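Local coordinates for protein siroheme decarboxylase (PDB 4CH7) that decarboxylates siroheme to didecarboxysiroheme, with loss of two molecules of carbon dioxide, in the biosynthesis of heme d1, at residues A[240-243]-A[244-247]; A[269-273]-A[274-278]. All coordinates share one frame; numbering follows the deposited sequence.

Interaction 1: A[240-243]-A[244-247]; sequences EVPE and DAIE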
ATOM      1  N   GLU A 240      22.511   1.587  -2.981  1.00 53.14           N
ATOM      2  CA  GLU A 240      23.193   2.216  -1.860  1.00 53.44           C
ATOM      3  C   GLU A 240      23.603   3.623  -2.270  1.00 60.24           C
ATOM      4  O   GLU A 240      24.465   3.803  -3.133  1.00 55.33           O
ATOM      5  CB  GLU A 240      24.415   1.407  -1.430  1.00 51.18           C
ATOM      6  CG  GLU A 240      25.149   1.999  -0.236  1.00 71.01           C
ATOM      7  CD  GLU A 240      26.298   1.130   0.226  1.00 72.95           C
ATOM      8  OE1 GLU A 240      26.218  -0.104   0.056  1.00 77.14           O
ATOM      9  OE2 GLU A 240      27.285   1.685   0.752  1.00 73.42           O
ATOM     10  N   VAL A 241      22.966   4.615  -1.659  1.00 50.04           N
ATOM     11  CA  VAL A 241      23.171   6.008  -2.026  1.00 51.42           C
ATOM     12  C   VAL A 241      23.488   6.830  -0.784  1.00 63.44           C
ATOM     13  O   VAL A 241      22.833   6.670   0.245  1.00 66.86           O
ATOM     14  CB  VAL A 241      21.913   6.593  -2.703  1.00 57.45           C
ATOM     15  CG1 VAL A 241      22.168   8.014  -3.186  1.00 59.27           C
ATOM     16  CG2 VAL A 241      21.472   5.715  -3.858  1.00 52.25           C
ATOM     17  N   PRO A 242      24.510   7.701  -0.868  1.00 66.87           N
ATOM     18  CA  PRO A 242      24.747   8.662   0.216  1.00 62.84           C
ATOM     19  C   PRO A 242      23.511   9.532   0.436  1.00 72.03           C
ATOM     20  O   PRO A 242      22.982  10.092  -0.523  1.00 69.31           O
ATOM     21  CB  PRO A 242      25.922   9.505  -0.304  1.00 64.62           C
ATOM     22  CG  PRO A 242      26.017   9.211  -1.786  1.00 69.21           C
ATOM     23  CD  PRO A 242      25.526   7.801  -1.930  1.00 68.29           C
ATOM     24  N   GLU A 243      23.069   9.640   1.688  1.00 73.58           N
ATOM     25  CA  GLU A 243      21.777  10.241   2.023  1.00 69.06           C
ATOM     26  C   GLU A 243      21.653  11.711   1.624  1.00 73.81           C
ATOM     27  O   GLU A 243      20.546  12.239   1.529  1.00 81.40           O
ATOM     28  CB  GLU A 243      21.509  10.101   3.521  1.00 69.69           C
ATOM     29  CG  GLU A 243      22.258   8.958   4.184  1.00 71.05           C
ATOM     30  CD  GLU A 243      22.381   9.151   5.679  1.00 75.20           C
ATOM     31  OE1 GLU A 243      21.818  10.141   6.193  1.00 62.12           O
ATOM     32  OE2 GLU A 243      23.044   8.322   6.337  1.00 63.91           O
ATOM     33  N   ASP A 244      22.786  12.369   1.402  1.00 72.76           N
ATOM     34  CA  ASP A 244      22.784  13.754   0.948  1.00 75.46           C
ATOM     35  C   ASP A 244      22.622  13.811  -0.568  1.00 79.84           C
ATOM     36  O   ASP A 244      22.768  14.869  -1.186  1.00 80.98           O
ATOM     37  CB  ASP A 244      24.071  14.462   1.381  1.00 76.66           C
ATOM     38  CG  ASP A 244      25.321  13.768   0.873  1.00 82.78           C
ATOM     39  OD1 ASP A 244      25.222  12.609   0.417  1.00 82.72           O
ATOM     40  OD2 ASP A 244      26.410  14.377   0.940  1.00 93.64           O
ATOM     41  N   ALA A 245      22.318  12.658  -1.158  1.00 72.93           N
ATOM     42  CA  ALA A 245      22.164  12.533  -2.601  1.00 78.42           C
ATOM     43  C   ALA A 245      20.899  11.762  -2.983  1.00 74.91           C
ATOM     44  O   ALA A 245      20.463  11.824  -4.131  1.00 75.35           O
ATOM     45  CB  ALA A 245      23.397  11.868  -3.210  1.00 69.32           C
ATOM     46  N   ILE A 246      20.317  11.044  -2.021  1.00 71.17           N
ATOM     47  CA  ILE A 246      19.115  10.238  -2.265  1.00 77.30           C
ATOM     48  C   ILE A 246      17.946  11.045  -2.835  1.00 74.90           C
ATOM     49  O   ILE A 246      17.171  10.533  -3.645  1.00 70.20           O
ATOM     50  CB  ILE A 246      18.638   9.491  -0.990  1.00 71.12           C
ATOM     51  CG1 ILE A 246      18.378  10.468   0.160  1.00 74.17           C
ATOM     52  CG2 ILE A 246      19.643   8.431  -0.571  1.00 74.98           C
ATOM     53  CD1 ILE A 246      18.143   9.795   1.496  1.00 77.00           C
ATOM     54  N   GLU A 247      17.820  12.299  -2.409  1.00 71.60           N
ATOM     55  CA  GLU A 247      16.800  13.194  -2.950  1.00 79.77           C
ATOM     56  C   GLU A 247      16.997  13.381  -4.449  1.00 76.56           C
ATOM     57  O   GLU A 247      16.125  13.027  -5.242  1.00 73.64           O
ATOM     58  CB  GLU A 247      16.829  14.555  -2.246  1.00 85.51           C
ATOM     59  CG  GLU A 247      15.899  14.670  -1.043  1.00 86.30           C
ATOM     60  CD  GLU A 247      15.771  16.096  -0.537  1.00 93.98           C
ATOM     61  OE1 GLU A 247      16.274  17.020  -1.212  1.00 84.46           O
ATOM     62  OE2 GLU A 247      15.165  16.292   0.537  1.00 88.46           O
TER

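Interaction 2: A[269-273]-A[274-278]; sequences EKFRY and NLFAM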
ATOM      1  N   GLU A 269      23.462  -3.217   8.491  1.00 58.33           N
ATOM      2  CA  GLU A 269      24.429  -4.278   8.242  1.00 52.93           C
ATOM      3  C   GLU A 269      23.793  -5.417   7.449  1.00 56.28           C
ATOM      4  O   GLU A 269      24.419  -5.991   6.556  1.00 52.85           O
ATOM      5  CB  GLU A 269      24.999  -4.801   9.562  1.00 58.83           C
ATOM      6  CG  GLU A 269      25.860  -3.790  10.314  1.00 63.24           C
ATOM      7  CD  GLU A 269      26.139  -4.200  11.750  1.00 77.74           C
ATOM      8  OE1 GLU A 269      25.529  -5.181  12.224  1.00 64.42           O
ATOM      9  OE2 GLU A 269      26.969  -3.533  12.402  1.00 71.31           O
ATOM     10  N   LYS A 270      22.539  -5.725   7.771  1.00 42.79           N
ATOM     11  CA  LYS A 270      21.813  -6.808   7.114  1.00 48.37           C
ATOM     12  C   LYS A 270      21.395  -6.485   5.679  1.00 46.09           C
ATOM     13  O   LYS A 270      21.186  -7.391   4.869  1.00 47.25           O
ATOM     14  CB  LYS A 270      20.590  -7.209   7.940  1.00 49.47           C
ATOM     15  CG  LYS A 270      20.935  -7.982   9.202  1.00 56.59           C
ATOM     16  CD  LYS A 270      19.701  -8.250  10.048  1.00 58.83           C
ATOM     17  CE  LYS A 270      20.057  -9.099  11.258  1.00 53.01           C
ATOM     18  NZ  LYS A 270      18.888  -9.326  12.148  1.00 50.18           N
ATOM     19  N   PHE A 271      21.277  -5.196   5.367  1.00 46.22           N
ATOM     20  CA  PHE A 271      20.878  -4.764   4.028  1.00 46.03           C
ATOM     21  C   PHE A 271      21.325  -3.322   3.792  1.00 46.08           C
ATOM     22  O   PHE A 271      20.680  -2.382   4.258  1.00 46.36           O
ATOM     23  CB  PHE A 271      19.360  -4.886   3.870  1.00 49.02           C
ATOM     24  CG  PHE A 271      18.909  -5.108   2.455  1.00 50.54           C
ATOM     25  CD1 PHE A 271      19.113  -6.330   1.835  1.00 53.59           C
ATOM     26  CD2 PHE A 271      18.266  -4.100   1.753  1.00 43.49           C
ATOM     27  CE1 PHE A 271      18.690  -6.546   0.532  1.00 54.10           C
ATOM     28  CE2 PHE A 271      17.840  -4.305   0.448  1.00 50.50           C
ATOM     29  CZ  PHE A 271      18.052  -5.530  -0.162  1.00 47.74           C
ATOM     30  N   ARG A 272      22.425  -3.154   3.061  1.00 44.06           N
ATOM     31  CA  ARG A 272      23.057  -1.844   2.897  1.00 53.33           C
ATOM     32  C   ARG A 272      22.384  -0.915   1.883  1.00 48.56           C
ATOM     33  O   ARG A 272      22.817   0.226   1.700  1.00 58.46           O
ATOM     34  CB  ARG A 272      24.543  -2.001   2.554  1.00 57.43           C
ATOM     35  CG  ARG A 272      25.472  -1.693   3.721  1.00 75.99           C
ATOM     36  CD  ARG A 272      26.144  -2.941   4.267  1.00 73.15           C
ATOM     37  NE  ARG A 272      27.294  -3.344   3.464  1.00 92.76           N
ATOM     38  CZ  ARG A 272      28.191  -4.249   3.847  1.00 95.22           C
ATOM     39  NH1 ARG A 272      28.073  -4.843   5.026  1.00 91.95           N
ATOM     40  NH2 ARG A 272      29.210  -4.558   3.055  1.00 96.49           N
ATOM     41  N   TYR A 273      21.327  -1.391   1.235  1.00 48.12           N
ATOM     42  CA  TYR A 273      20.622  -0.574   0.252  1.00 51.59           C
ATOM     43  C   TYR A 273      19.576   0.321   0.919  1.00 46.37           C
ATOM     44  O   TYR A 273      18.708  -0.162   1.649  1.00 50.19           O
ATOM     45  CB  TYR A 273      19.977  -1.460  -0.814  1.00 46.42           C
ATOM     46  CG  TYR A 273      20.927  -2.479  -1.407  1.00 48.07           C
ATOM     47  CD1 TYR A 273      21.853  -2.117  -2.375  1.00 56.47           C
ATOM     48  CD2 TYR A 273      20.891  -3.805  -1.001  1.00 47.16           C
ATOM     49  CE1 TYR A 273      22.721  -3.048  -2.916  1.00 51.57           C
ATOM     50  CE2 TYR A 273      21.750  -4.742  -1.536  1.00 47.02           C
ATOM     51  CZ  TYR A 273      22.665  -4.360  -2.492  1.00 60.11           C
ATOM     52  OH  TYR A 273      23.525  -5.294  -3.025  1.00 58.36           O
ATOM     53  N   ASN A 274      19.664   1.623   0.660  1.00 43.17           N
ATOM     54  CA  ASN A 274      18.758   2.591   1.269  1.00 45.65           C
ATOM     55  C   ASN A 274      17.774   3.213   0.275  1.00 48.70           C
ATOM     56  O   ASN A 274      16.827   3.897   0.674  1.00 45.70           O
ATOM     57  CB  ASN A 274      19.547   3.689   1.992  1.00 43.58           C
ATOM     58  CG  ASN A 274      20.550   4.386   1.088  1.00 57.81           C
ATOM     59  OD1 ASN A 274      21.021   3.814   0.108  1.00 53.39           O
ATOM     60  ND2 ASN A 274      20.887   5.628   1.422  1.00 53.15           N
ATOM     61  N   LEU A 275      17.998   2.985  -1.018  1.00 46.96           N
ATOM     62  CA  LEU A 275      17.074   3.479  -2.039  1.00 49.29           C
ATOM     63  C   LEU A 275      16.452   2.342  -2.843  1.00 40.02           C
ATOM     64  O   LEU A 275      17.160   1.538  -3.454  1.00 45.31           O
ATOM     65  CB  LEU A 275      17.756   4.483  -2.972  1.00 48.14           C
ATOM     66  CG  LEU A 275      16.867   5.083  -4.064  1.00 48.08           C
ATOM     67  CD1 LEU A 275      15.621   5.698  -3.465  1.00 50.03           C
ATOM     68  CD2 LEU A 275      17.624   6.119  -4.864  1.00 56.07           C
ATOM     69  N   PHE A 276      15.123   2.282  -2.825  1.00 41.46           N
ATOM     70  CA  PHE A 276      14.380   1.275  -3.577  1.00 45.96           C
ATOM     71  C   PHE A 276      13.672   1.955  -4.742  1.00 43.97           C
ATOM     72  O   PHE A 276      13.076   3.021  -4.575  1.00 39.97           O
ATOM     73  CB  PHE A 276      13.343   0.577  -2.690  1.00 45.34           C
ATOM     74  CG  PHE A 276      13.932  -0.346  -1.647  1.00 53.74           C
ATOM     75  CD1 PHE A 276      15.216  -0.150  -1.144  1.00 52.46           C
ATOM     76  CD2 PHE A 276      13.190  -1.417  -1.168  1.00 59.37           C
ATOM     77  CE1 PHE A 276      15.748  -1.000  -0.181  1.00 50.38           C
ATOM     78  CE2 PHE A 276      13.713  -2.274  -0.207  1.00 45.63           C
ATOM     79  CZ  PHE A 276      14.995  -2.064   0.286  1.00 42.54           C
ATOM     80  N   ALA A 277      13.745   1.349  -5.922  1.00 43.22           N
ATOM     81  CA  ALA A 277      13.056   1.889  -7.092  1.00 48.39           C
ATOM     82  C   ALA A 277      12.444   0.779  -7.929  1.00 42.97           C
ATOM     83  O   ALA A 277      13.161  -0.002  -8.555  1.00 49.03           O
ATOM     84  CB  ALA A 277      14.001   2.731  -7.938  1.00 44.99           C
HETATM   85  N   MSE A 278      11.115   0.719  -7.943  1.00 42.74           N
HETATM   86  CA  MSE A 278      10.414  -0.289  -8.723  1.00 39.13           C
HETATM   87  C   MSE A 278      10.628  -0.041 -10.207  1.00 53.12           C
HETATM   88  O   MSE A 278      10.257   1.008 -10.733  1.00 48.63           O
HETATM   89  CB  MSE A 278       8.918  -0.280  -8.409  1.00 44.62           C
HETATM   90  CG  MSE A 278       8.568  -0.496  -6.943  1.00 68.27           C
HETATM   91 SE   MSE A 278       9.425  -2.048  -6.146  1.00 83.89          SE
HETATM   92  CE  MSE A 278      10.853  -1.131  -5.207  1.00 48.14           C
TER

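Interaction 1: A[240-243]-A[244-247]
The flat carboxylate of Asp244 folds back on Pro242. Its OD1 comes 3.3 Å from CB of Pro242, and the two side chains cross at a slant. CG of the proline ring meets CB of Ala245. The peptide carbonyl of Pro242 is the flat group that accepts the hydrogen bonds. Ala245 N donates to Pro242 O over 2.7 Å, from above the carbonyl plane and 35° out of it. The bond is bent, with an angle of 135° at the hydrogen. Ile246 N adds a weak bond to the same oxygen. Glu243 and Asp244 have the backbone angles of a type I turn, and the first of these bonds closes it. Ala245 follows as N-cap of the next helix. Ile246 packs CG2 on Val241, just before the turn, and CG1 and CD1 on Glu243 within it. CG2 lies 3.6 Å from CB of Val241. With chi1 at 57°, CG1 sits between the backbone N and carbonyl carbon and comes 3.1 Å from Glu243 O. CD1 reaches CB of Glu243. Ile246 also touches Asn274. Val241 rests on Leu300. This surface turn joins strand 233-239 to helix 246-254, beside the start of strand 275-281.

Interaction 2: A[269-273]-A[274-278]
Phe271 and Phe276 meet through CE2 and CZ, 3.6 Å apart, at an oblique angle. CE1 of Phe276 is at the edge of the Phe271 ring, in its plane. The same CE1 takes the carbonyl oxygen of Tyr273 at its own rim, 3.6 Å from Tyr273 O and near the plane of the ring. CB of Tyr273 adds a looser contact. Phe276 has CG anti to its carbonyl carbon (chi1 -71°), which turns the ring back toward the loop. Tyr273 sets its CD2 3.3 Å above one face of the Phe271 ring, offset toward the rim. With an alanine at Phe276, a gap would probably open beside Phe271, whose ring would be freer to turn. In the next shell, Arg265 NH1 bonds to both Phe271 O and Tyr273 O and ties together the backbone at these two residues. Leu135 packs on both phenylalanines, while Met236 and Val238 pack on Phe276. Asn274 is fixed by its ND2, which bonds to Val241 O. Asn274 and Leu275 both pair with Trp239, forming a classic beta bulge where strand 275-281 begins. The strand belongs to the closed antiparallel barrel built by the two AsnC-like domains together. The side chain of Phe276 is about 12 Å from that of His93, the inferred active-site residue.

From the N terminus, strand 233-239 ends and interaction 1 closes the short turn into helix 246-254. The chain then returns through strand 259-264. Interaction 2 follows where the next loop enters strand 275-281. The two contacts are in series and neither encloses the other. Their centres are 11 Å apart, on the same side of the chain's centre. Asn274, at the start of segment 274-278, is the residue where they meet. Glu240 CG also packs on Arg272 O. Together they tie the helix start to neighbouring barrel strands within one AsnC-like domain.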